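Local atomic coordinates of secreted effector CSEP0064 (Blumeria graminis f. sp. hordei, PDB entry 6FMB), a protein that binds host RNA without cleaving it and blocks the degradation of host ribosomal RNA triggered by ribosome-inactivating proteins, so promoting infection. Residues Gln53-Val56 with Asn62-Gly65. Numbering follows the deposited sequence.
Sequences QFPV and NWQG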
loop_
_atom_site.group_PDB
_atom_site.type_symbol
_atom_site.label_atom_id
_atom_site.label_comp_id
_atom_site.label_asym_id
_atom_site.label_seq_id
_atom_site.Cartn_x
_atom_site.Cartn_y
_atom_site.Cartn_z
ATOM N N GLN A 53 -4.997 2.242 -3.535
ATOM C CA GLN A 53 -4.613 2.235 -2.127
ATOM C C GLN A 53 -5.121 0.946 -1.481
ATOM O O GLN A 53 -6.311 0.644 -1.597
ATOM C CB GLN A 53 -5.190 3.438 -1.389
ATOM C CG GLN A 53 -4.735 3.559 0.071
ATOM C CD GLN A 53 -5.802 3.973 1.056
ATOM O OE1 GLN A 53 -6.963 4.066 0.714
ATOM N NE2 GLN A 53 -5.404 4.180 2.307
ATOM N N PHE A 54 -4.227 0.194 -0.811
ATOM C CA PHE A 54 -4.655 -1.046 -0.155
ATOM C C PHE A 54 -3.885 -1.175 1.147
ATOM O O PHE A 54 -2.673 -0.911 1.187
ATOM C CB PHE A 54 -4.439 -2.267 -1.067
ATOM C CG PHE A 54 -5.186 -3.497 -0.609
ATOM C CD1 PHE A 54 -6.518 -3.704 -0.970
ATOM C CD2 PHE A 54 -4.571 -4.464 0.186
ATOM C CE1 PHE A 54 -7.221 -4.807 -0.517
ATOM C CE2 PHE A 54 -5.277 -5.582 0.624
ATOM C CZ PHE A 54 -6.606 -5.751 0.264
ATOM N N PRO A 55 -4.563 -1.572 2.240
ATOM C CA PRO A 55 -3.848 -1.640 3.511
ATOM C C PRO A 55 -2.831 -2.788 3.587
ATOM O O PRO A 55 -2.925 -3.776 2.841
ATOM C CB PRO A 55 -4.984 -1.830 4.551
ATOM C CG PRO A 55 -6.231 -1.365 3.863
ATOM C CD PRO A 55 -6.011 -1.835 2.451
ATOM N N VAL A 56 -1.868 -2.653 4.498
ATOM C CA VAL A 56 -0.823 -3.670 4.709
ATOM C C VAL A 56 -0.591 -3.794 6.222
ATOM O O VAL A 56 -0.810 -2.839 6.977
ATOM C CB VAL A 56 0.467 -3.314 3.891
ATOM C CG1 VAL A 56 1.172 -2.088 4.435
ATOM C CG2 VAL A 56 1.455 -4.486 3.800
ATOM N N ASN A 62 -2.147 -10.907 5.812
ATOM C CA ASN A 62 -2.713 -9.923 4.896
ATOM C C ASN A 62 -3.920 -9.228 5.524
ATOM O O ASN A 62 -4.659 -9.827 6.296
ATOM C CB ASN A 62 -3.059 -10.596 3.555
ATOM C CG ASN A 62 -1.843 -11.225 2.897
ATOM O OD1 ASN A 62 -1.789 -12.464 2.622
ATOM N ND2 ASN A 62 -0.832 -10.411 2.678
ATOM N N TRP A 63 -4.100 -7.956 5.224
ATOM C CA TRP A 63 -5.174 -7.170 5.839
ATOM C C TRP A 63 -6.553 -7.583 5.306
ATOM O O TRP A 63 -6.713 -7.818 4.105
ATOM C CB TRP A 63 -4.918 -5.677 5.606
ATOM C CG TRP A 63 -5.910 -4.744 6.275
ATOM C CD1 TRP A 63 -5.755 -4.106 7.471
ATOM C CD2 TRP A 63 -7.174 -4.310 5.757
ATOM N NE1 TRP A 63 -6.840 -3.320 7.731
ATOM C CE2 TRP A 63 -7.738 -3.434 6.709
ATOM C CE3 TRP A 63 -7.888 -4.581 4.587
ATOM C CZ2 TRP A 63 -8.979 -2.838 6.519
ATOM C CZ3 TRP A 63 -9.109 -3.990 4.390
ATOM C CH2 TRP A 63 -9.648 -3.121 5.362
ATOM N N GLN A 64 -7.546 -7.620 6.193
ATOM C CA GLN A 64 -8.922 -7.966 5.793
ATOM C C GLN A 64 -9.951 -7.488 6.816
ATOM O O GLN A 64 -10.823 -8.242 7.263
ATOM C CB GLN A 64 -9.068 -9.459 5.473
ATOM C CG GLN A 64 -8.414 -10.398 6.457
ATOM C CD GLN A 64 -8.217 -11.810 5.910
ATOM O OE1 GLN A 64 -8.215 -12.787 6.670
ATOM N NE2 GLN A 64 -7.975 -11.919 4.634
ATOM N N GLY A 65 -9.854 -6.201 7.117
ATOM C CA GLY A 65 -10.868 -5.458 7.860
ATOM C C GLY A 65 -10.311 -4.770 9.071
ATOM O O GLY A 65 -9.236 -5.084 9.553
HETATM O O HOH W 1 -2.787 -6.586 2.969
#
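Pro-55 and Trp-63 meet where the loop leaving strand 51-56 folds back over the strand it has just left, in the RNase-like fold of this effector. The strand lies inside the four-stranded antiparallel sheet, and the loop bridges it to the next strand, 70-75. Taken in chain order, the loop first passes Asn-62, whose side chain turns to Ala-19 of helix 14-24. At Trp-63 the backbone N donates to a water 2.9 Å away, and that water in turn donates to Pro-55 O at 2.8 Å. The single water thus links the two backbones, which share no direct hydrogen bond. In Trp-63, CG anti to the backbone N (chi1 -176°) carries the indole toward Pro-55, and chi2 of 97° turns its face to the proline. Pro-55 CB sits over the five-membered ring, 3.5 Å from its centroid and 14° off the normal, a CH-pi contact, while Pro-55 CG reaches over toward the six-membered ring, 3.7 Å from Trp-63 CE3. The indole N-H has its own partner: Trp-63 NE1 donates to Ala-67 O, and this bond helps fix the ring's rotation. Tyr-35 meets the same ring nearly perpendicularly. Past Gln-64 the chain crosses the other face of the indole, so that Pro-55 and Gly-65 sandwich the ring, with Gly-65 N 3.3 Å above the plane of the Trp-63 ring, over its centre, on the face opposite Pro-55 CG.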